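Local coordinates for uncharacterized protein (Danio rerio, PDB 5HBA), which probably serves as the A chain of complement C1q, whose globular domains are thought to recognise targets in innate immunity, at residues R61-S70 with G101-D112. Sequence-based numbering, arbitrary orientation.
Sequences RLCLRLKSTS and GDKVWIEPFAGD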
loop_
_atom_site.group_PDB
_atom_site.type_symbol
_atom_site.label_atom_id
_atom_site.label_comp_id
_atom_site.label_asym_id
_atom_site.label_seq_id
_atom_site.Cartn_x
_atom_site.Cartn_y
_atom_site.Cartn_z
ATOM N N ARG A 61 -2.072 16.122 -12.044
ATOM C CA ARG A 61 -3.142 15.193 -11.679
ATOM C C ARG A 61 -2.852 13.762 -12.151
ATOM O O ARG A 61 -2.489 13.542 -13.311
ATOM C CB ARG A 61 -4.480 15.671 -12.258
ATOM C CG ARG A 61 -5.679 14.811 -11.853
ATOM C CD ARG A 61 -6.590 14.517 -13.039
ATOM N NE ARG A 61 -5.875 13.799 -14.084
ATOM C CZ ARG A 61 -5.839 14.168 -15.364
ATOM N NH1 ARG A 61 -5.136 13.451 -16.237
ATOM N NH2 ARG A 61 -6.501 15.248 -15.769
ATOM N N LEU A 62 -3.002 12.799 -11.243
ATOM C CA LEU A 62 -2.807 11.388 -11.571
ATOM C C LEU A 62 -3.990 10.559 -11.102
ATOM O O LEU A 62 -4.299 10.514 -9.905
ATOM C CB LEU A 62 -1.509 10.829 -10.968
ATOM C CG LEU A 62 -1.275 9.324 -11.205
ATOM C CD1 LEU A 62 -1.327 8.952 -12.690
ATOM C CD2 LEU A 62 0.050 8.881 -10.605
ATOM N N CYS A 63 -4.651 9.920 -12.063
ATOM C CA CYS A 63 -5.745 9.003 -11.786
ATOM C C CYS A 63 -5.407 7.630 -12.373
ATOM O O CYS A 63 -5.018 7.522 -13.543
ATOM C CB CYS A 63 -7.036 9.525 -12.406
ATOM S SG CYS A 63 -7.891 10.768 -11.411
ATOM N N LEU A 64 -5.543 6.591 -11.553
ATOM C CA LEU A 64 -5.326 5.224 -12.000
ATOM C C LEU A 64 -6.467 4.323 -11.562
ATOM O O LEU A 64 -7.032 4.481 -10.463
ATOM C CB LEU A 64 -3.992 4.689 -11.470
ATOM C CG LEU A 64 -2.729 5.219 -12.157
ATOM C CD1 LEU A 64 -1.573 5.157 -11.207
ATOM C CD2 LEU A 64 -2.390 4.386 -13.404
ATOM N N ARG A 65 -6.827 3.385 -12.432
ATOM C CA ARG A 65 -7.813 2.379 -12.076
ATOM C C ARG A 65 -7.120 1.044 -11.915
ATOM O O ARG A 65 -6.227 0.707 -12.696
ATOM C CB ARG A 65 -8.881 2.254 -13.168
ATOM C CG ARG A 65 -9.863 3.386 -13.212
ATOM C CD ARG A 65 -11.093 3.033 -14.067
ATOM N NE ARG A 65 -12.029 4.157 -14.090
ATOM C CZ ARG A 65 -12.080 5.059 -15.065
ATOM N NH1 ARG A 65 -11.272 4.956 -16.110
ATOM N NH2 ARG A 65 -12.950 6.059 -15.001
ATOM N N LEU A 66 -7.513 0.285 -10.898
ATOM C CA LEU A 66 -7.140 -1.128 -10.852
ATOM C C LEU A 66 -8.294 -1.901 -11.477
ATOM O O LEU A 66 -9.446 -1.756 -11.047
ATOM C CB LEU A 66 -6.911 -1.591 -9.410
ATOM C CG LEU A 66 -6.625 -3.077 -9.192
ATOM C CD1 LEU A 66 -5.195 -3.443 -9.685
ATOM C CD2 LEU A 66 -6.795 -3.403 -7.719
ATOM N N LYS A 67 -8.001 -2.709 -12.491
ATOM C CA LYS A 67 -9.055 -3.381 -13.252
ATOM C C LYS A 67 -8.824 -4.889 -13.352
ATOM O O LYS A 67 -7.693 -5.357 -13.207
ATOM C CB LYS A 67 -9.167 -2.776 -14.666
ATOM C CG LYS A 67 -9.715 -1.338 -14.717
ATOM C CD LYS A 67 -9.977 -0.870 -16.156
ATOM C CE LYS A 67 -11.373 -1.263 -16.668
ATOM N NZ LYS A 67 -12.460 -0.475 -15.990
ATOM N N SER A 68 -9.896 -5.650 -13.596
ATOM C CA SER A 68 -9.781 -7.093 -13.852
ATOM C C SER A 68 -10.802 -7.564 -14.892
ATOM O O SER A 68 -11.830 -6.912 -15.100
ATOM C CB SER A 68 -10.025 -7.898 -12.573
ATOM O OG SER A 68 -11.409 -7.898 -12.245
ATOM N N THR A 69 -10.533 -8.706 -15.528
ATOM C CA THR A 69 -11.537 -9.339 -16.383
ATOM C C THR A 69 -12.259 -10.455 -15.644
ATOM O O THR A 69 -12.905 -11.294 -16.267
ATOM C CB THR A 69 -10.936 -9.941 -17.668
ATOM O OG1 THR A 69 -9.854 -10.819 -17.332
ATOM C CG2 THR A 69 -10.439 -8.845 -18.601
ATOM N N SER A 70 -12.135 -10.483 -14.319
ATOM C CA SER A 70 -12.858 -11.479 -13.534
ATOM C C SER A 70 -14.352 -11.148 -13.547
ATOM O O SER A 70 -14.742 -10.069 -14.004
ATOM C CB SER A 70 -12.297 -11.575 -12.113
ATOM O OG SER A 70 -12.251 -10.306 -11.468
ATOM N N GLY A 101 -7.131 -17.678 -15.963
ATOM C CA GLY A 101 -7.317 -16.842 -17.136
ATOM C C GLY A 101 -7.711 -15.391 -16.870
ATOM O O GLY A 101 -7.560 -14.549 -17.760
ATOM N N ASP A 102 -8.228 -15.088 -15.678
ATOM C CA ASP A 102 -8.571 -13.699 -15.346
ATOM C C ASP A 102 -7.334 -12.807 -15.436
ATOM O O ASP A 102 -6.227 -13.223 -15.080
ATOM C CB ASP A 102 -9.168 -13.579 -13.936
ATOM C CG ASP A 102 -10.546 -14.188 -13.825
ATOM O OD1 ASP A 102 -11.162 -14.478 -14.877
ATOM O OD2 ASP A 102 -11.018 -14.368 -12.675
ATOM N N LYS A 103 -7.520 -11.580 -15.916
ATOM C CA LYS A 103 -6.402 -10.651 -16.044
ATOM C C LYS A 103 -6.566 -9.496 -15.061
ATOM O O LYS A 103 -7.694 -9.121 -14.737
ATOM C CB LYS A 103 -6.306 -10.132 -17.481
ATOM C CG LYS A 103 -5.951 -11.230 -18.488
ATOM C CD LYS A 103 -5.882 -10.710 -19.917
ATOM C CE LYS A 103 -5.540 -11.838 -20.889
ATOM N NZ LYS A 103 -4.131 -12.351 -20.735
ATOM N N VAL A 104 -5.449 -8.961 -14.564
ATOM C CA VAL A 104 -5.485 -7.802 -13.663
ATOM C C VAL A 104 -4.442 -6.795 -14.124
ATOM O O VAL A 104 -3.331 -7.174 -14.531
ATOM C CB VAL A 104 -5.241 -8.198 -12.190
ATOM C CG1 VAL A 104 -5.319 -6.969 -11.274
ATOM C CG2 VAL A 104 -6.267 -9.241 -11.738
ATOM N N TRP A 105 -4.799 -5.514 -14.091
ATOM C CA TRP A 105 -3.865 -4.496 -14.547
ATOM C C TRP A 105 -4.192 -3.139 -13.946
ATOM O O TRP A 105 -5.210 -2.978 -13.263
ATOM C CB TRP A 105 -3.851 -4.434 -16.082
ATOM C CG TRP A 105 -5.107 -3.857 -16.733
ATOM C CD1 TRP A 105 -5.258 -2.583 -17.202
ATOM C CD2 TRP A 105 -6.345 -4.537 -17.025
ATOM N NE1 TRP A 105 -6.512 -2.421 -17.750
ATOM C CE2 TRP A 105 -7.202 -3.610 -17.656
ATOM C CE3 TRP A 105 -6.820 -5.840 -16.812
ATOM C CZ2 TRP A 105 -8.495 -3.926 -18.074
ATOM C CZ3 TRP A 105 -8.113 -6.159 -17.222
ATOM C CH2 TRP A 105 -8.932 -5.207 -17.852
ATOM N N ILE A 106 -3.371 -2.169 -14.264
ATOM C CA ILE A 106 -3.630 -0.789 -14.029
ATOM C C ILE A 106 -3.586 -0.010 -15.297
ATOM O O ILE A 106 -2.930 -0.309 -16.218
ATOM C CB ILE A 106 -2.697 -0.174 -12.989
ATOM C CG1 ILE A 106 -1.229 -0.241 -13.433
ATOM C CG2 ILE A 106 -2.895 -0.865 -11.673
ATOM C CD1 ILE A 106 -0.225 0.350 -12.478
ATOM N N GLU A 107 -4.290 1.063 -15.244
ATOM C CA GLU A 107 -4.762 1.911 -16.327
ATOM C C GLU A 107 -4.913 3.359 -15.846
ATOM O O GLU A 107 -5.532 3.626 -14.801
ATOM C CB GLU A 107 -6.055 1.316 -16.919
ATOM C CG GLU A 107 -6.651 2.018 -18.093
ATOM C CD GLU A 107 -7.896 1.296 -18.607
ATOM O OE1 GLU A 107 -8.292 0.269 -18.001
ATOM O OE2 GLU A 107 -8.483 1.758 -19.603
ATOM N N PRO A 108 -4.213 4.257 -16.500
ATOM C CA PRO A 108 -4.407 5.674 -16.196
ATOM C C PRO A 108 -5.645 6.213 -16.902
ATOM O O PRO A 108 -6.043 5.674 -17.945
ATOM C CB PRO A 108 -3.153 6.345 -16.780
ATOM C CG PRO A 108 -2.248 5.215 -17.250
ATOM C CD PRO A 108 -3.148 4.044 -17.499
ATOM N N PHE A 109 -6.248 7.249 -16.328
ATOM C CA PHE A 109 -7.307 8.007 -16.992
ATOM C C PHE A 109 -7.213 9.492 -16.628
ATOM O O PHE A 109 -6.498 9.862 -15.694
ATOM C CB PHE A 109 -8.698 7.426 -16.700
ATOM C CG PHE A 109 -9.143 7.531 -15.259
ATOM C CD1 PHE A 109 -8.675 6.640 -14.299
ATOM C CD2 PHE A 109 -10.096 8.482 -14.879
ATOM C CE1 PHE A 109 -9.111 6.725 -12.976
ATOM C CE2 PHE A 109 -10.551 8.565 -13.557
ATOM C CZ PHE A 109 -10.056 7.691 -12.605
ATOM N N ALA A 110 -7.879 10.345 -17.398
ATOM C CA ALA A 110 -7.928 11.764 -17.073
ATOM C C ALA A 110 -9.186 12.025 -16.247
ATOM O O ALA A 110 -10.292 12.143 -16.789
ATOM C CB ALA A 110 -7.917 12.615 -18.329
ATOM N N GLY A 111 -9.004 12.092 -14.932
ATOM C CA GLY A 111 -10.101 12.247 -13.990
ATOM C C GLY A 111 -10.913 13.523 -14.112
ATOM O O GLY A 111 -12.005 13.611 -13.559
ATOM N N ASP A 112 -10.384 14.521 -14.809
ATOM C CA ASP A 112 -11.160 15.726 -15.099
ATOM C C ASP A 112 -10.619 16.402 -16.366
ATOM O O ASP A 112 -9.755 15.843 -17.050
ATOM C CB ASP A 112 -11.189 16.685 -13.890
ATOM C CG ASP A 112 -9.806 17.241 -13.530
ATOM O OD1 ASP A 112 -8.796 16.805 -14.127
ATOM O OD2 ASP A 112 -9.726 18.116 -12.631
HETATM O O HOH W 1 -4.194 10.662 -14.836
HETATM O O HOH W 2 -9.339 -12.813 -18.993
#
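With CG set between its backbone N and carbonyl carbon (chi1 66°), Phe109 swings its ring across to strand 62-68, where Arg65, its CG beside the backbone N (chi1 -74°) and its chain extended to NE, brings a guanidinium over one face. The planes stack 16° apart, with Arg65 CZ 3.7 Å from the centroid of the Phe109 ring, a cation-pi contact suited to arginine, whose delocalised cation can lie flat on an aromatic face. Cys63 CB makes a CH-pi contact with the opposite face, 3.5 Å from the Phe109 ring centroid. Cys63 SG, joined in a disulfide to Cys79, lies 3.7 Å from Gly111 CA, where a CB would collide with the sulfur, so glycine suits the place. Further along this face, Lys67 lays CB over the six-membered ring of Trp105, and Thr69 CG2 meets the indole edge. Replacing Trp105 by an alanine would probably leave Lys67 CB and the Thr69 methyl without the surface they rest on, and Tyr41 without its edge-to-face partner. Antiparallel hydrogen bonds such as Lys67 N to Trp105 O, 2.9 Å and nearly straight, fix the register. Just beyond the strand, Thr69 OG1 accepts from Lys103 N at 2.8 Å while Thr69 N donates to Lys103 O. At the other end Arg61 NH2 makes a salt bridge to Asp112 OD1. The other face is mostly apolar, with Leu64, Val104 and Ile106 packing on strand 48-59. This antiparallel pair belongs to the jelly-roll beta sandwich of the C1q/TNF fold.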